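Local structure of mandelate racemase/muconate lactonizing enzyme (Roseovarius nubinhibens, 2QDD) at residues A[137-142]-A[159-164]; A[179-184]-A[211-216]; A[191-196]-A[215-220]. The protein is of unknown specific function but belongs to the mandelate racemase/muconate lactonizing enzymes of the enolase superfamily and binds magnesium. One frame throughout, in Å; residues are numbered along the deposited sequence.

Contact 1: residues A[137-142]-A[159-164]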
loop_
_atom_site.group_PDB
_atom_site.type_symbol
_atom_site.label_atom_id
_atom_site.label_comp_id
_atom_site.label_asym_id
_atom_site.label_seq_id
_atom_site.Cartn_x
_atom_site.Cartn_y
_atom_site.Cartn_z
ATOM N N ILE A 137 11.293 39.188 -5.229
ATOM C CA ILE A 137 11.218 39.257 -3.781
ATOM C C ILE A 137 9.750 39.351 -3.409
ATOM O O ILE A 137 9.013 40.130 -4.012
ATOM C CB ILE A 137 12.009 40.487 -3.221
ATOM C CG1 ILE A 137 13.478 40.446 -3.661
ATOM C CG2 ILE A 137 11.913 40.580 -1.693
ATOM C CD1 ILE A 137 14.195 39.117 -3.391
ATOM N N ASN A 138 9.316 38.553 -2.437
ATOM C CA ASN A 138 7.932 38.643 -1.977
ATOM C C ASN A 138 7.684 39.599 -0.805
ATOM O O ASN A 138 8.543 39.779 0.057
ATOM C CB ASN A 138 7.304 37.257 -1.751
ATOM C CG ASN A 138 7.857 36.552 -0.535
ATOM O OD1 ASN A 138 7.373 36.739 0.583
ATOM N ND2 ASN A 138 8.870 35.724 -0.745
ATOM N N SER A 139 6.502 40.211 -0.795
ATOM C CA SER A 139 6.055 41.039 0.322
ATOM C C SER A 139 5.495 40.202 1.464
ATOM O O SER A 139 5.110 39.048 1.269
ATOM C CB SER A 139 4.990 42.028 -0.145
ATOM O OG SER A 139 3.785 41.366 -0.490
ATOM N N SER A 140 5.445 40.801 2.651
ATOM C CA SER A 140 4.808 40.188 3.811
ATOM C C SER A 140 3.582 40.986 4.221
ATOM O O SER A 140 3.692 42.149 4.618
ATOM C CB SER A 140 5.787 40.103 4.975
ATOM O OG SER A 140 7.000 39.500 4.564
ATOM N N ILE A 141 2.419 40.349 4.117
ATOM C CA ILE A 141 1.143 40.986 4.419
ATOM C C ILE A 141 0.602 40.481 5.757
ATOM O O ILE A 141 0.166 39.334 5.867
ATOM C CB ILE A 141 0.099 40.745 3.294
ATOM C CG1 ILE A 141 0.709 40.960 1.895
ATOM C CG2 ILE A 141 -1.175 41.569 3.534
ATOM C CD1 ILE A 141 1.168 42.390 1.581
ATOM N N SER A 142 0.640 41.356 6.761
ATOM C CA SER A 142 0.237 41.038 8.135
ATOM C C SER A 142 -1.260 40.771 8.249
ATOM O O SER A 142 -2.050 41.292 7.462
ATOM C CB SER A 142 0.621 42.187 9.074
ATOM O OG SER A 142 2.010 42.184 9.359
ATOM N N GLN A 159 5.251 49.612 -4.136
ATOM C CA GLN A 159 6.693 49.442 -3.935
ATOM C C GLN A 159 7.322 48.508 -4.972
ATOM O O GLN A 159 8.549 48.447 -5.089
ATOM C CB GLN A 159 6.993 48.929 -2.525
ATOM C CG GLN A 159 6.603 49.882 -1.403
ATOM C CD GLN A 159 6.530 49.190 -0.053
ATOM O OE1 GLN A 159 5.454 48.793 0.398
ATOM N NE2 GLN A 159 7.678 49.038 0.597
ATOM N N GLY A 160 6.480 47.778 -5.708
ATOM C CA GLY A 160 6.930 46.953 -6.831
ATOM C C GLY A 160 6.987 45.455 -6.568
ATOM O O GLY A 160 7.512 44.703 -7.388
ATOM N N TYR A 161 6.448 45.023 -5.429
ATOM C CA TYR A 161 6.251 43.598 -5.139
ATOM C C TYR A 161 5.170 42.988 -6.029
ATOM O O TYR A 161 4.087 43.550 -6.170
ATOM C CB TYR A 161 5.836 43.403 -3.681
ATOM C CG TYR A 161 6.901 43.703 -2.658
ATOM C CD1 TYR A 161 6.785 44.808 -1.809
ATOM C CD2 TYR A 161 8.016 42.871 -2.517
ATOM C CE1 TYR A 161 7.756 45.081 -0.848
ATOM C CE2 TYR A 161 8.991 43.133 -1.563
ATOM C CZ TYR A 161 8.854 44.239 -0.730
ATOM O OH TYR A 161 9.816 44.502 0.213
ATOM N N ARG A 162 5.464 41.831 -6.615
ATOM C CA ARG A 162 4.500 41.124 -7.462
ATOM C C ARG A 162 4.113 39.763 -6.883
ATOM O O ARG A 162 3.239 39.085 -7.414
ATOM C CB ARG A 162 5.041 40.956 -8.884
ATOM C CG ARG A 162 5.528 42.242 -9.525
ATOM C CD ARG A 162 5.662 42.104 -11.025
ATOM N NE ARG A 162 4.497 42.646 -11.719
ATOM C CZ ARG A 162 3.627 41.917 -12.409
ATOM N NH1 ARG A 162 3.782 40.601 -12.506
ATOM N NH2 ARG A 162 2.599 42.508 -13.006
ATOM N N THR A 163 4.778 39.366 -5.802
ATOM C CA THR A 163 4.433 38.154 -5.071
ATOM C C THR A 163 4.220 38.526 -3.609
ATOM O O THR A 163 4.953 39.341 -3.057
ATOM C CB THR A 163 5.529 37.071 -5.208
ATOM O OG1 THR A 163 5.940 36.981 -6.577
ATOM C CG2 THR A 163 5.011 35.698 -4.762
ATOM N N HIS A 164 3.189 37.948 -2.999
ATOM C CA HIS A 164 2.743 38.356 -1.676
ATOM C C HIS A 164 2.521 37.139 -0.785
ATOM O O HIS A 164 1.838 36.188 -1.169
ATOM C CB HIS A 164 1.458 39.192 -1.768
ATOM C CG HIS A 164 1.530 40.297 -2.775
ATOM N ND1 HIS A 164 2.271 41.441 -2.573
ATOM C CD2 HIS A 164 0.975 40.421 -4.004
ATOM C CE1 HIS A 164 2.161 42.227 -3.628
ATOM N NE2 HIS A 164 1.379 41.632 -4.510
HETATM O O HOH W 1 7.942 40.683 -6.259
#
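Ser139 is gripped from two sides by the 159-164 segment. Its OG meets ND1 of His164 at 2.6 Å, at the ring edge and in the imidazole plane. The geometry allows either atom to donate in this hydrogen bond. The chi1 of Ser139, 69°, sets OG between its own backbone N and carbonyl carbon, and this swings the hydroxyl to His164. CB of the same serine sits over one face of the Tyr161 ring, 3.8 Å from the centroid. This is a CH-pi contact, with CB 21° off the ring normal and shifted toward the rim. The edge of that ring is used too: CD2 of Tyr161 lies 3.3 Å from the carbonyl O of Ile137, close to the ring plane. CG2 of Ile137 touches CE2 of Tyr161 at 3.9 Å.

The backbones run parallel here, as neighbouring strands of the beta-alpha-beta unit made by strand 135-141, helix 146-159 and strand 163-167. Such units build the barrel domain of the enolase superfamily. Ser139 N donates to Thr163 O at 2.9 Å, and CA of Asn138 makes a CA-H...O contact with the same oxygen. CB of Asn138 packs on CB of Thr163, on the sheet face opposite Ser139 and His164. A water lies between the segments, accepting from Arg162 N; its link to Ile137 O is too short to be sure of.

Further out, Gly160 has positive phi and is the C-prime residue of a Schellman motif that ends helix 146-159. It turns the chain into Tyr161. CG1 of Ile141 reaches CB of His164 at 4.1 Å, and Ile141 also packs on Met149, Leu152 and Ile153 of that helix. NE2 of His164 is hydrogen-bonded to ND1 of His191.

Contact 2: residues A[179-184]-A[211-216]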
loop_
_atom_site.group_PDB
_atom_site.type_symbol
_atom_site.label_atom_id
_atom_site.label_comp_id
_atom_site.label_asym_id
_atom_site.label_seq_id
_atom_site.Cartn_x
_atom_site.Cartn_y
_atom_site.Cartn_z
ATOM N N ARG A 179 -10.978 36.089 4.645
ATOM C CA ARG A 179 -9.653 36.578 4.264
ATOM C C ARG A 179 -9.195 36.019 2.919
ATOM O O ARG A 179 -8.806 36.775 2.028
ATOM C CB ARG A 179 -8.616 36.221 5.329
ATOM C CG ARG A 179 -8.518 37.211 6.466
ATOM C CD ARG A 179 -7.698 36.629 7.598
ATOM N NE ARG A 179 -8.061 37.217 8.883
ATOM C CZ ARG A 179 -7.794 36.673 10.066
ATOM N NH1 ARG A 179 -7.149 35.514 10.149
ATOM N NH2 ARG A 179 -8.170 37.294 11.174
ATOM N N ILE A 180 -9.241 34.696 2.790
ATOM C CA ILE A 180 -8.783 34.011 1.587
ATOM C C ILE A 180 -9.570 34.473 0.357
ATOM O O ILE A 180 -8.975 34.818 -0.663
ATOM C CB ILE A 180 -8.824 32.461 1.755
ATOM C CG1 ILE A 180 -7.677 31.986 2.657
ATOM C CG2 ILE A 180 -8.710 31.761 0.417
ATOM C CD1 ILE A 180 -7.922 30.635 3.293
ATOM N N GLU A 181 -10.897 34.521 0.476
ATOM C CA GLU A 181 -11.756 34.835 -0.667
ATOM C C GLU A 181 -11.683 36.292 -1.126
ATOM O O GLU A 181 -11.869 36.573 -2.308
ATOM C CB GLU A 181 -13.211 34.417 -0.416
ATOM C CG GLU A 181 -13.428 32.912 -0.271
ATOM C CD GLU A 181 -13.545 32.159 -1.597
ATOM O OE1 GLU A 181 -14.569 31.464 -1.789
ATOM O OE2 GLU A 181 -12.619 32.235 -2.436
ATOM N N ALA A 182 -11.401 37.206 -0.198
ATOM C CA ALA A 182 -11.202 38.615 -0.545
ATOM C C ALA A 182 -9.859 38.848 -1.235
ATOM O O ALA A 182 -9.800 39.502 -2.277
ATOM C CB ALA A 182 -11.336 39.504 0.690
ATOM N N ILE A 183 -8.797 38.299 -0.646
ATOM C CA ILE A 183 -7.421 38.496 -1.116
ATOM C C ILE A 183 -7.188 37.873 -2.499
ATOM O O ILE A 183 -6.533 38.474 -3.363
ATOM C CB ILE A 183 -6.395 37.957 -0.074
ATOM C CG1 ILE A 183 -6.308 38.899 1.131
ATOM C CG2 ILE A 183 -5.018 37.780 -0.683
ATOM C CD1 ILE A 183 -5.556 38.314 2.308
ATOM N N SER A 184 -7.746 36.684 -2.706
ATOM C CA SER A 184 -7.609 35.971 -3.973
ATOM C C SER A 184 -8.379 36.642 -5.113
ATOM O O SER A 184 -7.913 36.655 -6.253
ATOM C CB SER A 184 -8.054 34.518 -3.815
ATOM O OG SER A 184 -7.597 33.718 -4.891
ATOM N N ASN A 211 -11.829 23.483 1.930
ATOM C CA ASN A 211 -12.978 22.975 1.185
ATOM C C ASN A 211 -14.201 23.893 1.192
ATOM O O ASN A 211 -15.245 23.539 0.648
ATOM C CB ASN A 211 -13.341 21.549 1.630
ATOM C CG ASN A 211 -12.266 20.530 1.259
ATOM O OD1 ASN A 211 -11.498 20.738 0.325
ATOM N ND2 ASN A 211 -12.219 19.423 1.988
ATOM N N SER A 212 -14.064 25.073 1.798
ATOM C CA SER A 212 -15.117 26.096 1.775
ATOM C C SER A 212 -14.841 27.205 0.762
ATOM O O SER A 212 -15.661 28.107 0.568
ATOM C CB SER A 212 -15.289 26.705 3.162
ATOM O OG SER A 212 -15.589 25.704 4.114
ATOM N N VAL A 213 -13.688 27.115 0.112
ATOM C CA VAL A 213 -13.034 28.253 -0.525
ATOM C C VAL A 213 -12.829 27.941 -2.019
ATOM O O VAL A 213 -12.505 26.806 -2.379
ATOM C CB VAL A 213 -11.713 28.591 0.247
ATOM C CG1 VAL A 213 -10.482 28.602 -0.624
ATOM C CG2 VAL A 213 -11.859 29.858 1.050
ATOM N N ARG A 214 -13.062 28.934 -2.880
ATOM C CA ARG A 214 -12.894 28.756 -4.326
ATOM C C ARG A 214 -11.447 28.949 -4.775
ATOM O O ARG A 214 -11.051 28.477 -5.846
ATOM C CB ARG A 214 -13.805 29.708 -5.098
ATOM C CG ARG A 214 -15.218 29.195 -5.318
ATOM C CD ARG A 214 -16.061 30.234 -6.062
ATOM N NE ARG A 214 -16.648 31.222 -5.151
ATOM C CZ ARG A 214 -16.175 32.453 -4.947
ATOM N NH1 ARG A 214 -15.093 32.879 -5.587
ATOM N NH2 ARG A 214 -16.790 33.262 -4.095
ATOM N N ALA A 215 -10.671 29.642 -3.947
ATOM C CA ALA A 215 -9.280 29.975 -4.235
ATOM C C ALA A 215 -8.360 28.759 -4.285
ATOM O O ALA A 215 -8.391 27.900 -3.399
ATOM C CB ALA A 215 -8.767 30.959 -3.214
ATOM N N ARG A 216 -7.534 28.711 -5.328
ATOM C CA ARG A 216 -6.610 27.605 -5.548
ATOM C C ARG A 216 -5.169 28.084 -5.483
ATOM O O ARG A 216 -4.297 27.526 -6.136
ATOM C CB ARG A 216 -6.878 26.934 -6.902
ATOM C CG ARG A 216 -8.283 26.373 -7.061
ATOM C CD ARG A 216 -8.561 25.296 -6.036
ATOM N NE ARG A 216 -9.916 24.770 -6.152
ATOM C CZ ARG A 216 -10.857 24.911 -5.224
ATOM N NH1 ARG A 216 -12.060 24.393 -5.417
ATOM N NH2 ARG A 216 -10.602 25.572 -4.108
HETATM O O HOH W 2 -16.365 31.476 0.634
#
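Ser184 and Ala215 bring the two backbones closest, their CA atoms 6.2 Å apart. Segment 179-184 is helical, while 211-216 is an irregular link between helix 203-210 and strand 218-220. A helix side chain holds a backbone N-H of the loop. Arg214 N donates to OE1 of Glu181 at 3.1 Å, and the bond is nearly straight at 163°. The N-H comes from above the carboxylate plane. A second, weak bond runs from Arg214 N to OE2 of Glu181. Glu181 is bent at chi2 (-82°), which brings its carboxylate to the loop. OE1 then also lies over the centre of one face of the Arg214 guanidinium. OE1 to NH2 of Arg214 is a long 3.7 Å, a salt bridge of charge alone with no N-H aimed at the oxygen. A water donates to OE1 as well. With Glu181 replaced by alanine, Arg214 N would probably lose its acceptor and the guanidinium its facing charge, and the loop would be less firmly held here.

Beside this polar grip lies an apolar patch. CG2 of Ile180 touches CG2 of Val213 and CB of Ala215, each at 3.7 Å. CG of Glu181 packs on the same valine methyl. OG of Ser184 lies 3.4 Å from CB of Ala215, and its hydrogen bond goes to Asp217.

The contact fastens helix 173-185 to the loop leading into strand 218-220. Ile180 and Ile183 also touch Phe195 of strand 192-196, and Ile183 reaches Met149 and Ile153 of helix 146-159.

Contact 3: residues A[191-196]-A[215-220]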
loop_
_atom_site.group_PDB
_atom_site.type_symbol
_atom_site.label_atom_id
_atom_site.label_comp_id
_atom_site.label_asym_id
_atom_site.label_seq_id
_atom_site.Cartn_x
_atom_site.Cartn_y
_atom_site.Cartn_z
ATOM N N HIS A 191 -0.118 39.400 -10.401
ATOM C CA HIS A 191 0.387 39.228 -9.042
ATOM C C HIS A 191 0.025 37.848 -8.478
ATOM O O HIS A 191 -0.959 37.239 -8.909
ATOM C CB HIS A 191 -0.145 40.340 -8.127
ATOM C CG HIS A 191 0.430 41.695 -8.416
ATOM N ND1 HIS A 191 1.168 42.402 -7.492
ATOM C CD2 HIS A 191 0.368 42.475 -9.521
ATOM C CE1 HIS A 191 1.540 43.556 -8.017
ATOM N NE2 HIS A 191 1.068 43.624 -9.248
ATOM N N ARG A 192 0.829 37.362 -7.530
ATOM C CA ARG A 192 0.629 36.037 -6.918
ATOM C C ARG A 192 0.537 36.129 -5.396
ATOM O O ARG A 192 1.302 36.863 -4.772
ATOM C CB ARG A 192 1.767 35.073 -7.285
ATOM C CG ARG A 192 2.229 35.112 -8.735
ATOM C CD ARG A 192 2.386 33.718 -9.303
ATOM N NE ARG A 192 1.091 33.080 -9.520
ATOM C CZ ARG A 192 0.840 31.790 -9.316
ATOM N NH1 ARG A 192 1.792 30.969 -8.886
ATOM N NH2 ARG A 192 -0.376 31.318 -9.542
ATOM N N VAL A 193 -0.394 35.375 -4.809
ATOM C CA VAL A 193 -0.403 35.137 -3.363
ATOM C C VAL A 193 -0.011 33.722 -2.942
ATOM O O VAL A 193 -0.364 32.738 -3.595
ATOM C CB VAL A 193 -1.736 35.530 -2.673
ATOM C CG1 VAL A 193 -1.821 37.029 -2.498
ATOM C CG2 VAL A 193 -2.943 34.987 -3.421
ATOM N N THR A 194 0.732 33.651 -1.842
ATOM C CA THR A 194 0.825 32.463 -1.007
ATOM C C THR A 194 0.121 32.773 0.315
ATOM O O THR A 194 0.394 33.798 0.936
ATOM C CB THR A 194 2.317 32.094 -0.751
ATOM O OG1 THR A 194 2.959 31.808 -2.000
ATOM C CG2 THR A 194 2.457 30.878 0.170
ATOM N N PHE A 195 -0.791 31.897 0.734
ATOM C CA PHE A 195 -1.372 31.981 2.071
ATOM C C PHE A 195 -0.561 31.179 3.065
ATOM O O PHE A 195 -0.553 29.947 3.023
ATOM C CB PHE A 195 -2.837 31.541 2.073
ATOM C CG PHE A 195 -3.730 32.429 1.262
ATOM C CD1 PHE A 195 -4.111 32.060 -0.018
ATOM C CD2 PHE A 195 -4.172 33.645 1.771
ATOM C CE1 PHE A 195 -4.930 32.882 -0.783
ATOM C CE2 PHE A 195 -4.991 34.475 1.018
ATOM C CZ PHE A 195 -5.371 34.095 -0.264
ATOM N N ASP A 196 0.128 31.899 3.951
ATOM C CA ASP A 196 1.035 31.310 4.932
ATOM C C ASP A 196 0.346 31.193 6.291
ATOM O O ASP A 196 -0.005 32.191 6.928
ATOM C CB ASP A 196 2.326 32.132 5.030
ATOM C CG ASP A 196 3.338 31.549 6.014
ATOM O OD1 ASP A 196 3.248 30.351 6.379
ATOM O OD2 ASP A 196 4.248 32.304 6.421
ATOM N N ALA A 215 -10.671 29.642 -3.947
ATOM C CA ALA A 215 -9.280 29.975 -4.235
ATOM C C ALA A 215 -8.360 28.759 -4.285
ATOM O O ALA A 215 -8.391 27.900 -3.399
ATOM C CB ALA A 215 -8.767 30.959 -3.214
ATOM N N ARG A 216 -7.534 28.711 -5.328
ATOM C CA ARG A 216 -6.610 27.605 -5.548
ATOM C C ARG A 216 -5.169 28.084 -5.483
ATOM O O ARG A 216 -4.297 27.526 -6.136
ATOM C CB ARG A 216 -6.878 26.934 -6.902
ATOM C CG ARG A 216 -8.283 26.373 -7.061
ATOM C CD ARG A 216 -8.561 25.296 -6.036
ATOM N NE ARG A 216 -9.916 24.770 -6.152
ATOM C CZ ARG A 216 -10.857 24.911 -5.224
ATOM N NH1 ARG A 216 -12.060 24.393 -5.417
ATOM N NH2 ARG A 216 -10.602 25.572 -4.108
ATOM N N ASP A 217 -4.928 29.117 -4.684
ATOM C CA ASP A 217 -3.572 29.606 -4.430
ATOM C C ASP A 217 -2.804 28.657 -3.518
ATOM O O ASP A 217 -3.414 27.874 -2.786
ATOM C CB ASP A 217 -3.625 31.004 -3.816
ATOM C CG ASP A 217 -4.527 31.937 -4.586
ATOM O OD1 ASP A 217 -5.714 32.040 -4.222
ATOM O OD2 ASP A 217 -4.056 32.550 -5.569
ATOM N N TRP A 218 -1.472 28.737 -3.586
ATOM C CA TRP A 218 -0.554 28.084 -2.645
ATOM C C TRP A 218 -0.984 28.192 -1.189
ATOM O O TRP A 218 -1.368 29.265 -0.723
ATOM C CB TRP A 218 0.835 28.702 -2.756
ATOM C CG TRP A 218 1.692 28.186 -3.871
ATOM C CD1 TRP A 218 2.069 28.867 -4.994
ATOM C CD2 TRP A 218 2.324 26.902 -3.950
ATOM N NE1 TRP A 218 2.876 28.083 -5.777
ATOM C CE2 TRP A 218 3.055 26.874 -5.159
ATOM C CE3 TRP A 218 2.338 25.772 -3.123
ATOM C CZ2 TRP A 218 3.797 25.764 -5.557
ATOM C CZ3 TRP A 218 3.069 24.661 -3.526
ATOM C CH2 TRP A 218 3.784 24.664 -4.734
ATOM N N ILE A 219 -0.913 27.069 -0.479
ATOM C CA ILE A 219 -1.057 27.054 0.972
ATOM C C ILE A 219 0.251 26.582 1.579
ATOM O O ILE A 219 0.707 25.467 1.303
ATOM C CB ILE A 219 -2.211 26.122 1.440
ATOM C CG1 ILE A 219 -3.531 26.468 0.738
ATOM C CG2 ILE A 219 -2.360 26.161 2.967
ATOM C CD1 ILE A 219 -3.999 27.921 0.891
ATOM N N GLU A 220 0.854 27.438 2.396
ATOM C CA GLU A 220 2.138 27.127 3.002
ATOM C C GLU A 220 1.933 26.537 4.388
ATOM O O GLU A 220 1.296 27.159 5.249
ATOM C CB GLU A 220 3.034 28.365 3.054
ATOM C CG GLU A 220 4.484 28.076 3.423
ATOM C CD GLU A 220 5.278 29.336 3.747
ATOM O OE1 GLU A 220 5.049 30.380 3.091
ATOM O OE2 GLU A 220 6.139 29.280 4.657
HETATM O O HOH W 3 3.198 28.140 -8.713
HETATM O O HOH W 4 -2.021 33.819 -6.850
HETATM O O HOH W 5 -0.706 31.237 -5.886
HETATM O O HOH W 6 5.103 28.387 7.079
#
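Two neighbouring parallel strands of the enolase-superfamily barrel meet here, joined through helix 203-210 in a beta-alpha-beta unit. Each ends on a magnesium ligand, Asp196 and Glu220. No metal is bound to this chain in the model; Asp243 and Glu244 are the other ligands. The strand segments approach to 4.8 Å between axes, at an angle of 32°. Both backbone polar atoms of Phe195 are used: its N donates to Trp218 O at 3.1 Å, and its O accepts from Glu220 N at 2.9 Å. The second bond is almost straight.

Phe195 and Ile219 share one sheet face, where CB of Phe195 meets CD1 of Ile219 at 4.0 Å. The phenyl edge turns to Asp217, whose OD1 lies in the ring plane, 3.6 Å from CE1 of Phe195. OD1 is also hydrogen-bonded to Ser184. OD2 of Asp217 touches CG2 of Val193 at 3.4 Å and accepts from a water that in turn accepts from Val193 N.

Thr194, Trp218, Asp196 and Glu220 occupy the other face. CB of Trp218 rests on the Thr194 side chain, and CG2 of Thr194 packs on CB of Glu220. At the start of strand 192-196, one water accepts from NE1 of Trp218 and, weakly, from NH1 of Arg192; NH2 of Arg192 forms a salt bridge with Glu208 of a neighbouring subunit.

At the metal site, Lys167 pairs with OD2 of Asp196 and Lys265 with OE1 of Glu220. Asp196 has CG anti to its N, chi1 -178°, which brings its carboxylate over that of Glu220. The two planes stack 9° apart, with OD1 of Asp196 3.5 Å from OE2 of Glu220.

Overall arrangement
Contacts 1 and 3 belong to the same sheet. Strands 163-167 and 192-196 are neighbours in it, and His164 joins the two contacts through probable backbone hydrogen bonds to Arg192 and Thr194. Contact 2 lies farther out, its centre about 27 Å from that of the chain, against 16 and 18 Å for contacts 1 and 3. It shares Ala215 and Arg216 with contact 3, and Ser184 to Asp217 connects them. Contact 3 is buried and gathers metal-binding carboxylates. Contact 1 is partly buried and uses a serine, a histidine and a tyrosine ring. Contact 2, also partly buried, joins helix to loop through a glutamate and the apolar side chains of Ile180, Val213 and Ala215.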